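Local coordinates for putative hemin storage protein (PDB 6AU1), which cleaves deacetylated poly-beta-1,6-N-acetylglucosamine through the glycoside hydrolase domain represented here, one part of a longer protein, and can disrupt bacterial biofilms, at residues A[138-141]-A[142-146]; A[322-326]-A[327-331]. All blocks are in the same frame, centred on the assembly; numbering follows the deposited sequence.

Interaction 1: A[138-141]-A[142-146]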
# COMPACT_ATOMS: atom_id res chain seq x y z
N HIS A 138 2.07 3.73 -18.45
CA HIS A 138 3.38 3.58 -17.82
C HIS A 138 4.05 4.94 -17.62
O HIS A 138 4.55 5.27 -16.53
CB HIS A 138 4.24 2.65 -18.68
CG HIS A 138 5.48 2.15 -18.01
ND1 HIS A 138 6.62 2.91 -17.88
CD2 HIS A 138 5.79 0.93 -17.51
CE1 HIS A 138 7.56 2.20 -17.29
NE2 HIS A 138 7.08 0.99 -17.07
N ARG A 139 4.03 5.76 -18.68
CA ARG A 139 4.67 7.07 -18.63
C ARG A 139 3.93 8.02 -17.69
O ARG A 139 4.55 8.76 -16.93
CB ARG A 139 4.75 7.69 -20.02
CG ARG A 139 5.51 9.02 -20.04
CD ARG A 139 5.52 9.63 -21.44
NE ARG A 139 4.20 10.09 -21.84
CZ ARG A 139 3.39 9.44 -22.68
NH1 ARG A 139 3.78 8.29 -23.22
NH2 ARG A 139 2.20 9.94 -22.97
N VAL A 140 2.60 8.00 -17.76
CA VAL A 140 1.81 8.93 -16.95
C VAL A 140 2.01 8.63 -15.46
O VAL A 140 2.24 9.55 -14.67
CB VAL A 140 0.31 8.87 -17.31
CG1 VAL A 140 -0.54 9.54 -16.23
CG2 VAL A 140 0.08 9.54 -18.66
N ILE A 141 1.98 7.35 -15.08
CA ILE A 141 2.23 6.99 -13.69
C ILE A 141 3.64 7.42 -13.28
O ILE A 141 3.86 7.96 -12.20
CB ILE A 141 2.06 5.47 -13.45
CG1 ILE A 141 0.60 5.08 -13.68
CG2 ILE A 141 2.47 5.10 -12.03
CD1 ILE A 141 0.39 3.55 -13.79
N SER A 142 4.60 7.16 -14.16
CA SER A 142 5.98 7.57 -13.91
C SER A 142 6.09 9.07 -13.64
O SER A 142 6.85 9.51 -12.77
CB SER A 142 6.86 7.17 -15.09
OG SER A 142 6.88 5.75 -15.22
N GLU A 143 5.33 9.85 -14.39
CA GLU A 143 5.40 11.30 -14.27
C GLU A 143 4.72 11.79 -13.00
O GLU A 143 5.14 12.78 -12.39
CB GLU A 143 4.80 11.97 -15.51
CG GLU A 143 5.74 11.86 -16.72
CD GLU A 143 5.12 12.34 -18.01
OE1 GLU A 143 3.93 12.70 -18.01
OE2 GLU A 143 5.83 12.35 -19.04
N ILE A 144 3.67 11.09 -12.58
CA ILE A 144 3.02 11.42 -11.31
C ILE A 144 4.00 11.19 -10.15
O ILE A 144 4.10 12.03 -9.24
CB ILE A 144 1.72 10.59 -11.12
CG1 ILE A 144 0.68 11.04 -12.16
CG2 ILE A 144 1.16 10.77 -9.70
CD1 ILE A 144 -0.56 10.13 -12.23
N TYR A 145 4.74 10.09 -10.19
CA TYR A 145 5.76 9.82 -9.17
C TYR A 145 6.88 10.85 -9.23
O TYR A 145 7.38 11.28 -8.19
CB TYR A 145 6.31 8.40 -9.32
CG TYR A 145 5.52 7.36 -8.55
CD1 TYR A 145 4.30 6.88 -9.03
CD2 TYR A 145 5.99 6.86 -7.34
CE1 TYR A 145 3.57 5.93 -8.30
CE2 TYR A 145 5.27 5.92 -6.62
CZ TYR A 145 4.07 5.46 -7.10
OH TYR A 145 3.38 4.52 -6.35
N GLU A 146 7.27 11.26 -10.44
CA GLU A 146 8.29 12.29 -10.58
C GLU A 146 7.82 13.60 -9.94
O GLU A 146 8.58 14.27 -9.23
CB GLU A 146 8.63 12.52 -12.05
CG GLU A 146 9.65 13.63 -12.29
CD GLU A 146 10.04 13.76 -13.76
OE1 GLU A 146 9.25 13.36 -14.64
OE2 GLU A 146 11.14 14.27 -14.05
O HOH W 1 2.58 11.97 -20.74
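His138 meets Ser142 one helical turn on, and its carbonyl oxygen takes two bonds from that one residue. Ser142 OG donates to His138 O at 2.7 Å, while Ser142 N reaches the same oxygen with an N-H...O angle of 158°; the two donors arrive from opposite faces of the carbonyl plane. The hydroxyl can fold back on the helix because Ser142 OG lies beside its own backbone nitrogen (chi1 -64°). Ser142 OG is also hydrogen-bonded to His215 NE2, so this buried hydroxyl links two helices.

Arg139 and Glu143 run side by side in the same direction, their guanidinium and carboxylate planes 65° apart. Their direct ion pair is long, Arg139 NE to Glu143 OE2 measuring 4.0 Å, and that oxygen sits nearer the aliphatic part, 3.5 Å from Arg139 CG. A water joins them through the other oxygen, accepting from Arg139 NE at 2.7 Å and donating to Glu143 OE1. Stronger partners lie outside: Asp136 forms a salt bridge with Arg139 NH1, and His67 NE2 is hydrogen-bonded to Glu143 OE1.

Val140 and Ile144 make an apolar contact, Val140 CG1 lying 4.0 Å from Ile144 CD1, beside the regular backbone bond from Ile144 N to Val140 O.

Ile141 lies alongside Tyr145, with Ile141 CG2 3.9 Å from Tyr145 CD1. Ile141 O approaches the tyrosine ring at its edge, 3.4 Å from Tyr145 CD1, and also accepts the bond from Tyr145 N.

These i to i+4 pairs belong to helix 135-151, between strands 89-94 and 156-159 in sequence. Ile141, Ser142 and Tyr145 pack on helix 195-223, Val140 touches loop residues His67, Asn105 and Ala107, and Tyr145 OH is hydrogen-bonded to Pro95 O just beyond strand 89-94.

Interaction 2: A[322-326]-A[327-331]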
# COMPACT_ATOMS: atom_id res chain seq x y z
N VAL A 322 1.29 -7.55 21.52
CA VAL A 322 1.98 -8.39 22.49
C VAL A 322 2.13 -9.81 21.93
O VAL A 322 3.17 -10.45 22.11
CB VAL A 322 1.25 -8.41 23.86
CG1 VAL A 322 1.83 -9.49 24.81
CG2 VAL A 322 1.33 -7.03 24.51
N GLN A 323 1.10 -10.28 21.23
CA GLN A 323 1.17 -11.62 20.66
C GLN A 323 2.30 -11.70 19.63
O GLN A 323 3.06 -12.68 19.63
CB GLN A 323 -0.17 -12.02 20.01
CG GLN A 323 -0.13 -13.40 19.36
CD GLN A 323 -1.36 -13.71 18.50
OE1 GLN A 323 -2.07 -12.81 18.07
NE2 GLN A 323 -1.61 -15.00 18.27
N LEU A 324 2.38 -10.70 18.76
CA LEU A 324 3.46 -10.61 17.78
C LEU A 324 4.82 -10.63 18.47
O LEU A 324 5.70 -11.40 18.08
CB LEU A 324 3.34 -9.34 16.93
CG LEU A 324 2.15 -9.25 15.96
CD1 LEU A 324 2.10 -7.86 15.30
CD2 LEU A 324 2.20 -10.36 14.91
N ARG A 325 4.99 -9.80 19.49
CA ARG A 325 6.25 -9.78 20.24
C ARG A 325 6.60 -11.17 20.79
O ARG A 325 7.75 -11.60 20.71
CB ARG A 325 6.18 -8.77 21.38
CG ARG A 325 5.98 -7.33 20.90
CD ARG A 325 5.49 -6.44 22.03
NE ARG A 325 6.51 -6.24 23.05
CZ ARG A 325 7.40 -5.25 23.01
NH1 ARG A 325 7.37 -4.40 22.00
NH2 ARG A 325 8.30 -5.12 23.97
N SER A 326 5.61 -11.87 21.33
CA SER A 326 5.85 -13.18 21.94
C SER A 326 6.25 -14.22 20.90
O SER A 326 6.84 -15.25 21.25
CB SER A 326 4.60 -13.67 22.68
OG SER A 326 3.62 -14.11 21.75
N LEU A 327 5.93 -13.96 19.64
CA LEU A 327 6.25 -14.88 18.55
C LEU A 327 7.50 -14.46 17.77
O LEU A 327 7.86 -15.10 16.78
CB LEU A 327 5.07 -15.00 17.59
CG LEU A 327 3.78 -15.57 18.18
CD1 LEU A 327 2.61 -15.33 17.23
CD2 LEU A 327 3.93 -17.06 18.50
N GLY A 328 8.14 -13.38 18.20
CA GLY A 328 9.35 -12.92 17.55
C GLY A 328 9.13 -12.05 16.34
O GLY A 328 10.06 -11.80 15.57
N ALA A 329 7.90 -11.58 16.15
CA ALA A 329 7.58 -10.65 15.09
C ALA A 329 7.68 -9.23 15.62
O ALA A 329 6.69 -8.67 16.10
CB ALA A 329 6.19 -10.92 14.53
N ILE A 330 8.87 -8.65 15.55
CA ILE A 330 9.12 -7.40 16.25
C ILE A 330 8.85 -6.13 15.44
O ILE A 330 8.90 -5.03 15.99
CB ILE A 330 10.57 -7.35 16.78
CG1 ILE A 330 11.57 -7.53 15.63
CG2 ILE A 330 10.78 -8.43 17.83
CD1 ILE A 330 12.09 -6.25 15.03
N ASN A 331 8.57 -6.28 14.14
CA ASN A 331 8.19 -5.13 13.33
C ASN A 331 6.69 -5.13 13.09
O ASN A 331 6.14 -6.11 12.61
CB ASN A 331 8.92 -5.13 11.98
CG ASN A 331 10.42 -5.22 12.13
OD1 ASN A 331 11.08 -4.24 12.47
ND2 ASN A 331 10.97 -6.41 11.86
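Leu324 and Ala329 are joined by backbone hydrogen bonding around the end of helix 314-326. Leu324 O accepts from Ala329 N at 2.9 Å and from Leu327 N at 3.0 Å, and these donors come from opposite faces of the carbonyl plane. Gly328 N closes on Arg325 O at 3.1 Å with an N-H...O angle of 159°, although it stands well above that carbonyl's plane. The bond from Leu327 N to Gln323 O is weak, which fits a last turn that is already departing from the regular i to i+4 pattern.

Two of these bonds, Ala329 N to Leu324 O and Gly328 N to Arg325 O, together with the positive phi of Gly328 (84°), mark a Schellman motif. Gly328 is the first residue to leave helical angles, and a CB at these backbone angles would be jammed against the carbonyl oxygen of Leu327. The chain reverses there and goes on toward strand 332-335, in the helix-to-strand connection of a TIM-barrel-like fold.

Among side-chain polar contacts, Ser326 OG donates to Gln323 O at 2.6 Å. With chi1 at 75°, Ser326 OG is turned between its backbone N and carbonyl carbon, back over the preceding turn. Gln323 NE2 is hydrogen-bonded to Glu278 O, and Arg325 NH1 to Tyr332 OH, so the helix end is tied to helix 277-290 and to the strand that follows.

Apolar packing spans the turn as well. Ala329 CB comes within 4.0 Å of Leu324 CB and is equally near Leu324 CD2. On another flank of the helix, Gln323 and Leu327 point the same way side by side, Gln323 CG touching Leu327 CD1 at 4.0 Å. Leu324 and Leu327 both reach Val285 of helix 277-290, while Leu324 and Ala329 pack against Phe299 of strand 297-305.

In the fold
Interaction 1 precedes interaction 2 along the chain, and the two do not touch: their centres lie 38 Å apart, their nearest atoms about 21 Å, on opposite sides of the chain's centre. Both belong to the same glycoside hydrolase domain, whose parallel strands follow a TIM-barrel-like order. Residues 138-146 lie within helix 135-151, which leads into strand 156-159; residues 322-331 close helix 314-326 and lead into strand 332-335, which pairs with both 8-12 and 297-305. Interaction 1 thus lies within a helix, interaction 2 at a helix exit beside the pairing of the first strand, 8-12, with the last, 332-335, which closes the barrel.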